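Local coordinates for protein KauB (Pseudomonas aeruginosa PAO1, PDB 6B4R) that probably oxidises a broad range of aldehydes, aminoaldehydes among them, to the corresponding acids with NAD(P)+ as a member of the aldehyde dehydrogenase family, at residues 44-49 and 105-110; 64-69 and 216-221; 321-326 and 366-371. All blocks are in the same frame, centred on the assembly; numbering follows the deposited sequence.

Interaction 1: 44-49 and 105-110. With K (potassium ion), chain G.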
loop_
_atom_site.group_PDB
_atom_site.type_symbol
_atom_site.label_atom_id
_atom_site.label_comp_id
_atom_site.label_asym_id
_atom_site.label_seq_id
_atom_site.Cartn_x
_atom_site.Cartn_y
_atom_site.Cartn_z
ATOM N N ASP A 44 24.198 40.665 16.836
ATOM C CA ASP A 44 25.080 41.742 17.276
ATOM C C ASP A 44 25.989 41.343 18.440
ATOM O O ASP A 44 26.713 42.175 18.986
ATOM C CB ASP A 44 24.271 42.997 17.635
ATOM C CG ASP A 44 23.126 42.705 18.587
ATOM O OD1 ASP A 44 23.060 41.578 19.117
ATOM O OD2 ASP A 44 22.292 43.608 18.812
ATOM N N GLY A 45 25.950 40.069 18.817
ATOM C CA GLY A 45 26.795 39.570 19.889
ATOM C C GLY A 45 26.152 39.684 21.256
ATOM O O GLY A 45 26.762 39.341 22.267
ATOM N N ARG A 46 24.911 40.162 21.284
ATOM C CA ARG A 46 24.214 40.417 22.541
ATOM C C ARG A 46 23.968 39.144 23.346
ATOM O O ARG A 46 23.900 38.045 22.795
ATOM C CB ARG A 46 22.880 41.116 22.279
ATOM C CG ARG A 46 21.799 40.191 21.745
ATOM C CD ARG A 46 20.477 40.914 21.573
ATOM N NE ARG A 46 20.519 41.891 20.491
ATOM C CZ ARG A 46 19.473 42.609 20.097
ATOM N NH1 ARG A 46 18.301 42.457 20.701
ATOM N NH2 ARG A 46 19.597 43.477 19.101
ATOM N N PHE A 47 23.840 39.306 24.658
ATOM C CA PHE A 47 23.481 38.205 25.539
ATOM C C PHE A 47 21.979 37.964 25.464
ATOM O O PHE A 47 21.194 38.912 25.455
ATOM C CB PHE A 47 23.893 38.528 26.977
ATOM C CG PHE A 47 23.384 37.545 27.992
ATOM C CD1 PHE A 47 24.032 36.338 28.193
ATOM C CD2 PHE A 47 22.262 37.833 28.752
ATOM C CE1 PHE A 47 23.570 35.436 29.128
ATOM C CE2 PHE A 47 21.793 36.932 29.689
ATOM C CZ PHE A 47 22.450 35.734 29.879
ATOM N N LEU A 48 21.580 36.697 25.409
ATOM C CA LEU A 48 20.164 36.356 25.305
ATOM C C LEU A 48 19.621 35.772 26.609
ATOM O O LEU A 48 18.672 36.303 27.185
ATOM C CB LEU A 48 19.922 35.386 24.144
ATOM C CG LEU A 48 20.269 35.878 22.737
ATOM C CD1 LEU A 48 20.153 34.744 21.728
ATOM C CD2 LEU A 48 19.383 37.051 22.332
ATOM N N ALA A 49 20.229 34.682 27.065
ATOM C CA ALA A 49 19.805 34.019 28.294
ATOM C C ALA A 49 20.846 33.011 28.768
ATOM O O ALA A 49 21.719 32.599 28.004
ATOM C CB ALA A 49 18.461 33.328 28.092
ATOM N N GLU A 105 13.995 32.242 17.084
ATOM C CA GLU A 105 14.827 31.659 16.035
ATOM C C GLU A 105 15.898 32.633 15.551
ATOM O O GLU A 105 17.091 32.328 15.578
ATOM C CB GLU A 105 13.960 31.238 14.846
ATOM C CG GLU A 105 13.297 29.885 15.002
ATOM C CD GLU A 105 14.283 28.747 14.862
ATOM O OE1 GLU A 105 15.321 28.951 14.201
ATOM O OE2 GLU A 105 14.023 27.654 15.409
ATOM N N THR A 106 15.447 33.802 15.105
ATOM C CA THR A 106 16.312 34.840 14.550
ATOM C C THR A 106 17.399 35.303 15.520
ATOM O O THR A 106 18.569 35.411 15.149
ATOM C CB THR A 106 15.476 36.054 14.117
ATOM O OG1 THR A 106 14.686 35.702 12.976
ATOM C CG2 THR A 106 16.370 37.231 13.768
ATOM N N LEU A 107 17.007 35.581 16.759
ATOM C CA LEU A 107 17.960 35.994 17.781
ATOM C C LEU A 107 18.965 34.884 18.081
ATOM O O LEU A 107 20.146 35.147 18.292
ATOM C CB LEU A 107 17.229 36.409 19.061
ATOM C CG LEU A 107 16.389 37.683 18.974
ATOM C CD1 LEU A 107 15.681 37.958 20.292
ATOM C CD2 LEU A 107 17.257 38.866 18.572
ATOM N N ASP A 108 18.491 33.643 18.084
ATOM C CA ASP A 108 19.329 32.503 18.435
ATOM C C ASP A 108 20.428 32.216 17.407
ATOM O O ASP A 108 21.611 32.217 17.743
ATOM C CB ASP A 108 18.469 31.255 18.632
ATOM C CG ASP A 108 18.956 30.385 19.770
ATOM O OD1 ASP A 108 20.127 30.530 20.173
ATOM O OD2 ASP A 108 18.166 29.548 20.257
ATOM N N MET A 109 20.040 31.975 16.158
ATOM C CA MET A 109 21.002 31.508 15.159
ATOM C C MET A 109 21.193 32.429 13.947
ATOM O O MET A 109 22.010 32.143 13.074
ATOM C CB MET A 109 20.690 30.065 14.728
ATOM C CG MET A 109 19.229 29.795 14.393
ATOM S SD MET A 109 18.754 30.502 12.806
ATOM C CE MET A 109 19.917 29.686 11.711
ATOM N N GLY A 110 20.441 33.525 13.893
ATOM C CA GLY A 110 20.749 34.608 12.972
ATOM C C GLY A 110 20.042 34.689 11.627
ATOM O O GLY A 110 20.333 35.591 10.838
HETATM K K K G . 22.857 31.214 19.961
HETATM O O HOH W 1 23.794 29.472 22.054
#

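Interaction 2: 64-69 and 216-221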
loop_
_atom_site.group_PDB
_atom_site.type_symbol
_atom_site.label_atom_id
_atom_site.label_comp_id
_atom_site.label_asym_id
_atom_site.label_seq_id
_atom_site.Cartn_x
_atom_site.Cartn_y
_atom_site.Cartn_z
ATOM N N LYS A 64 14.564 7.830 32.329
ATOM C CA LYS A 64 13.702 7.175 33.310
ATOM C C LYS A 64 12.288 7.744 33.250
ATOM O O LYS A 64 11.307 7.001 33.254
ATOM C CB LYS A 64 14.269 7.328 34.724
ATOM C CG LYS A 64 15.512 6.493 34.991
ATOM C CD LYS A 64 16.013 6.683 36.417
ATOM C CE LYS A 64 17.261 5.851 36.679
ATOM N NZ LYS A 64 17.811 6.072 38.046
ATOM N N VAL A 65 12.200 9.069 33.185
ATOM C CA VAL A 65 10.924 9.758 33.051
ATOM C C VAL A 65 10.219 9.382 31.745
ATOM O O VAL A 65 9.033 9.045 31.746
ATOM C CB VAL A 65 11.114 11.286 33.120
ATOM C CG1 VAL A 65 9.860 11.998 32.671
ATOM C CG2 VAL A 65 11.503 11.708 34.532
ATOM N N ALA A 66 10.957 9.432 30.641
ATOM C CA ALA A 66 10.413 9.070 29.334
ATOM C C ALA A 66 9.935 7.620 29.308
ATOM O O ALA A 66 8.874 7.320 28.763
ATOM C CB ALA A 66 11.449 9.309 28.240
ATOM N N ARG A 67 10.726 6.730 29.901
ATOM C CA ARG A 67 10.380 5.314 29.978
ATOM C C ARG A 67 9.078 5.092 30.742
ATOM O O ARG A 67 8.195 4.369 30.279
ATOM C CB ARG A 67 11.514 4.522 30.636
ATOM C CG ARG A 67 11.196 3.050 30.875
ATOM C CD ARG A 67 10.906 2.312 29.575
ATOM N NE ARG A 67 12.041 2.349 28.657
ATOM C CZ ARG A 67 11.989 1.943 27.392
ATOM N NH1 ARG A 67 10.858 1.469 26.892
ATOM N NH2 ARG A 67 13.068 2.015 26.625
ATOM N N ASN A 68 8.967 5.718 31.910
ATOM C CA ASN A 68 7.790 5.569 32.758
ATOM C C ASN A 68 6.525 6.100 32.101
ATOM O O ASN A 68 5.452 5.513 32.242
ATOM C CB ASN A 68 8.007 6.257 34.106
ATOM C CG ASN A 68 9.112 5.611 34.915
ATOM O OD1 ASN A 68 9.397 4.424 34.757
ATOM N ND2 ASN A 68 9.742 6.390 35.788
ATOM N N ALA A 69 6.657 7.209 31.381
ATOM C CA ALA A 69 5.535 7.789 30.656
ATOM C C ALA A 69 5.084 6.856 29.540
ATOM O O ALA A 69 3.891 6.719 29.274
ATOM C CB ALA A 69 5.915 9.149 30.093
ATOM N N VAL A 216 6.367 12.747 28.222
ATOM C CA VAL A 216 6.308 12.201 26.873
ATOM C C VAL A 216 7.214 12.992 25.930
ATOM O O VAL A 216 7.798 12.437 24.998
ATOM C CB VAL A 216 4.861 12.162 26.343
ATOM C CG1 VAL A 216 4.816 11.625 24.918
ATOM C CG2 VAL A 216 3.994 11.306 27.259
ATOM N N PHE A 217 7.344 14.288 26.190
ATOM C CA PHE A 217 8.223 15.139 25.396
ATOM C C PHE A 217 9.120 15.996 26.291
ATOM O O PHE A 217 8.669 16.960 26.909
ATOM C CB PHE A 217 7.404 15.999 24.427
ATOM C CG PHE A 217 8.204 17.060 23.723
ATOM C CD1 PHE A 217 9.470 16.788 23.230
ATOM C CD2 PHE A 217 7.679 18.327 23.539
ATOM C CE1 PHE A 217 10.204 17.765 22.586
ATOM C CE2 PHE A 217 8.407 19.306 22.888
ATOM C CZ PHE A 217 9.670 19.026 22.413
ATOM N N ASN A 218 10.398 15.632 26.341
ATOM C CA ASN A 218 11.367 16.309 27.195
ATOM C C ASN A 218 12.447 17.018 26.383
ATOM O O ASN A 218 12.784 16.594 25.280
ATOM C CB ASN A 218 12.000 15.308 28.165
ATOM C CG ASN A 218 10.962 14.535 28.958
ATOM O OD1 ASN A 218 10.544 14.959 30.036
ATOM N ND2 ASN A 218 10.532 13.400 28.418
ATOM N N VAL A 219 12.983 18.104 26.929
ATOM C CA VAL A 219 13.999 18.885 26.230
ATOM C C VAL A 219 15.226 19.127 27.107
ATOM O O VAL A 219 15.133 19.766 28.156
ATOM C CB VAL A 219 13.439 20.242 25.739
ATOM C CG1 VAL A 219 14.548 21.100 25.146
ATOM C CG2 VAL A 219 12.333 20.027 24.721
ATOM N N LEU A 220 16.372 18.611 26.668
ATOM C CA LEU A 220 17.627 18.763 27.400
ATOM C C LEU A 220 18.648 19.568 26.608
ATOM O O LEU A 220 19.343 19.023 25.754
ATOM C CB LEU A 220 18.228 17.398 27.738
ATOM C CG LEU A 220 17.514 16.508 28.755
ATOM C CD1 LEU A 220 18.290 15.214 28.925
ATOM C CD2 LEU A 220 17.355 17.224 30.088
ATOM N N PRO A 221 18.746 20.873 26.892
ATOM C CA PRO A 221 19.756 21.709 26.235
ATOM C C PRO A 221 21.151 21.422 26.790
ATOM O O PRO A 221 21.278 20.955 27.924
ATOM C CB PRO A 221 19.316 23.129 26.590
ATOM C CG PRO A 221 18.582 22.986 27.878
ATOM C CD PRO A 221 17.902 21.644 27.824
#

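Interaction 3: 321-326 and 366-371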
loop_
_atom_site.group_PDB
_atom_site.type_symbol
_atom_site.label_atom_id
_atom_site.label_comp_id
_atom_site.label_asym_id
_atom_site.label_seq_id
_atom_site.Cartn_x
_atom_site.Cartn_y
_atom_site.Cartn_z
ATOM N N LEU A 321 24.136 35.720 -15.577
ATOM C CA LEU A 321 22.771 35.759 -15.064
ATOM C C LEU A 321 22.732 35.366 -13.591
ATOM O O LEU A 321 21.931 35.898 -12.821
ATOM C CB LEU A 321 21.866 34.837 -15.880
ATOM C CG LEU A 321 21.714 35.173 -17.365
ATOM C CD1 LEU A 321 20.960 34.066 -18.088
ATOM C CD2 LEU A 321 21.003 36.503 -17.535
ATOM N N VAL A 322 23.601 34.433 -13.208
ATOM C CA VAL A 322 23.690 33.979 -11.823
ATOM C C VAL A 322 24.313 35.052 -10.937
ATOM O O VAL A 322 23.846 35.303 -9.824
ATOM C CB VAL A 322 24.516 32.681 -11.700
ATOM C CG1 VAL A 322 24.623 32.250 -10.242
ATOM C CG2 VAL A 322 23.901 31.577 -12.546
ATOM N N ILE A 323 25.368 35.685 -11.440
ATOM C CA ILE A 323 26.035 36.756 -10.712
ATOM C C ILE A 323 25.078 37.916 -10.458
ATOM O O ILE A 323 25.040 38.470 -9.360
ATOM C CB ILE A 323 27.279 37.260 -11.469
ATOM C CG1 ILE A 323 28.316 36.140 -11.593
ATOM C CG2 ILE A 323 27.883 38.461 -10.763
ATOM C CD1 ILE A 323 29.522 36.509 -12.431
ATOM N N GLU A 324 24.296 38.268 -11.473
ATOM C CA GLU A 324 23.319 39.343 -11.349
ATOM C C GLU A 324 22.239 38.992 -10.328
ATOM O O GLU A 324 21.867 39.817 -9.490
ATOM C CB GLU A 324 22.683 39.645 -12.707
ATOM C CG GLU A 324 21.626 40.744 -12.670
ATOM C CD GLU A 324 22.205 42.108 -12.322
ATOM O OE1 GLU A 324 23.392 42.355 -12.631
ATOM O OE2 GLU A 324 21.473 42.936 -11.737
ATOM N N ALA A 325 21.747 37.759 -10.399
ATOM C CA ALA A 325 20.688 37.302 -9.505
ATOM C C ALA A 325 21.150 37.235 -8.054
ATOM O O ALA A 325 20.336 37.325 -7.133
ATOM C CB ALA A 325 20.159 35.946 -9.956
ATOM N N LEU A 326 22.456 37.081 -7.852
ATOM C CA LEU A 326 23.007 36.966 -6.506
ATOM C C LEU A 326 22.984 38.308 -5.784
ATOM O O LEU A 326 22.957 38.361 -4.555
ATOM C CB LEU A 326 24.434 36.417 -6.546
ATOM C CG LEU A 326 24.977 35.957 -5.192
ATOM C CD1 LEU A 326 24.294 34.669 -4.748
ATOM C CD2 LEU A 326 26.487 35.793 -5.224
ATOM N N LYS A 366 38.688 31.097 -9.537
ATOM C CA LYS A 366 38.540 32.530 -9.778
ATOM C C LYS A 366 37.326 33.128 -9.067
ATOM O O LYS A 366 36.188 32.743 -9.329
ATOM C CB LYS A 366 38.453 32.811 -11.280
ATOM C CG LYS A 366 38.180 34.266 -11.626
ATOM C CD LYS A 366 38.074 34.463 -13.132
ATOM C CE LYS A 366 37.754 35.908 -13.488
ATOM N NZ LYS A 366 37.634 36.097 -14.962
ATOM N N LEU A 367 37.579 34.077 -8.172
ATOM C CA LEU A 367 36.511 34.767 -7.456
ATOM C C LEU A 367 35.764 35.726 -8.386
ATOM O O LEU A 367 36.378 36.566 -9.044
ATOM C CB LEU A 367 37.087 35.530 -6.259
ATOM C CG LEU A 367 36.102 36.330 -5.406
ATOM C CD1 LEU A 367 35.080 35.410 -4.760
ATOM C CD2 LEU A 367 36.835 37.147 -4.351
ATOM N N VAL A 368 34.441 35.597 -8.442
ATOM C CA VAL A 368 33.637 36.435 -9.329
ATOM C C VAL A 368 32.487 37.155 -8.622
ATOM O O VAL A 368 31.792 37.961 -9.239
ATOM C CB VAL A 368 33.080 35.631 -10.528
ATOM C CG1 VAL A 368 34.208 35.201 -11.457
ATOM C CG2 VAL A 368 32.291 34.430 -10.044
ATOM N N ALA A 369 32.289 36.867 -7.336
ATOM C CA ALA A 369 31.274 37.555 -6.533
ATOM C C ALA A 369 31.495 37.349 -5.036
ATOM O O ALA A 369 31.787 36.239 -4.593
ATOM C CB ALA A 369 29.871 37.102 -6.928
ATOM N N GLY A 370 31.352 38.423 -4.263
ATOM C CA GLY A 370 31.500 38.366 -2.818
ATOM C C GLY A 370 32.895 37.978 -2.362
ATOM O O GLY A 370 33.890 38.435 -2.924
ATOM N N GLY A 371 32.967 37.139 -1.333
ATOM C CA GLY A 371 34.234 36.612 -0.861
ATOM C C GLY A 371 34.810 37.305 0.362
ATOM O O GLY A 371 35.938 37.024 0.761
#

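Interaction 1: 44-49 and 105-110
Leu48 overlaps the last turn of helix 98-109 with both of its methyl groups. CD1 comes over the backbone of Leu107, 3.5 Å from its carbonyl O, and also nears the CA of Asp108; CD2 of Leu48 meets the CB of Leu107 at 4.0 Å. The leucine has CG anti to its own carbonyl carbon (chi1 -62°), which turns the branch from strand 47-52 onto the helix. The carbonyl O of Leu107 accepts a hydrogen bond from Ser41 OG. Further out, Arg46 passes CD2 of Leu107 with NH1, a light contact at 4.3 Å. The Arg46 guanidinium is turned to Asp44: NE and NH2 grip the two carboxylate oxygens side-on, and NH2 of Arg46 lies 2.7 Å from OD2 of Asp44 in a salt bridge. OD1 also accepts from the backbone N of Arg46, which closes an Asx turn in the loop between the two strands of a β-hairpin, 36-40 and 47-52. The helix end facing this hairpin carries a potassium site. Asp108 chelates the ion through its backbone O at 2.7 Å and its OD1 at 2.8 Å; a water, Leu40 O and Lys195 O are the other ligands. The second carboxylate oxygen of Asp108, OD2, accepts from the backbone N of Leu198.

Interaction 2: 64-69 and 216-221
Ala69 and Val216 make the apolar part of this contact, CB of the alanine lying 4.0 Å from CG2 of the valine. Val216 starts away from the helix at its CB, and CG2 reaches Ala69 because it is the branch anti to the carbonyl carbon. CB of Ala69 also lies 4.1 Å from the backbone N of Val216. One turn earlier the helix meets the carboxamide of Asn218: CG1 of Val65 comes within 4.0 Å of OD1, the two side chains passing at a slant, while CB of Ala66 lies 4.2 Å from ND2. The amide is thus packed against methyl groups of the helix, and its polar ends are served by other residues. OD1 accepts from the backbone N of Asn25, and ND2 makes a weak hydrogen bond to the carbonyl O of Gly215. These two partners probably fix which end of the amide faces which methyl.

Strand 217-219 is the parallel neighbour of strand 187-191 in a mixed sheet, part of the Rossmann-like region of the aldehyde dehydrogenase fold, and helix 56-72 lies alongside this part of it. On one side of the strand Asn218 turns to the helix; on the other Phe217 and Val219 pack on helix 198-210. Strand 187-191 also takes part: Ser187 OG hydrogen-bonds to the carbonyl O of Ala66, and Ile189 touches the same alanine. Farther round the helix, Arg67 forms salt bridges with Asp236 and Asp238 through NE and NH2.

Interaction 3: 321-326 and 366-371
Ile323 and Leu326 of helix 315-326 pack against a classic β-bulge, in which Val368 and Ala369 both face Ile387 of the antiparallel strand 382-389. The bulge belongs to a mixed sheet of the aldehyde dehydrogenase fold, where the short strand 366-369 pairs with strand 382-389. The more enclosed part of the contact is made by Leu326, a buried residue whose CD2 lies 4.0 Å from CB of Ala369. With CG anti to the backbone N (chi1 -167°), this leucine extends from the helix toward the sheet, where it also touches Pro385 and Ile387. Ala369, the partner, points its CB toward the helix.

The Ile323 side packs about as closely but lies nearer solvent, Ile323 and Val368 both being partly exposed. The isoleucine places CG1 anti to its carbonyl carbon (chi1 -63°) and continues extended (chi2 175°), which carries CD1 out to the strand. Its chain reaches across to Val368, the two side chains crossing at roughly a right angle, and a single methyl, CD1, does the touching. Leu321, Val322 and Ala325 of the same helix pack on helix 283-295. CD1 of Ile323 ends 4.1 Å from CB of Val368 and 4.2 Å from its carbonyl O.

Overall arrangement
The three contacts lie in one aldehyde dehydrogenase chain but are separate, and none touches another. Interactions 1 and 2 interlock along the sequence: 44-49 and 64-69 come first, on the consecutive strand 47-52 and helix 56-72, and their partners 105-110 and 216-221 follow in the same order. Their centres are 27 Å apart, with nearest atoms about 9 Å. Interaction 3 opens after both have closed and joins helix 315-326 to strand 366-369, in a different mixed sheet from the one that contains strand 217-219. Its centre lies 29 Å from that of interaction 1. Interactions 2 and 3, 48 Å apart between centres, lie on opposite sides of the chain's centre.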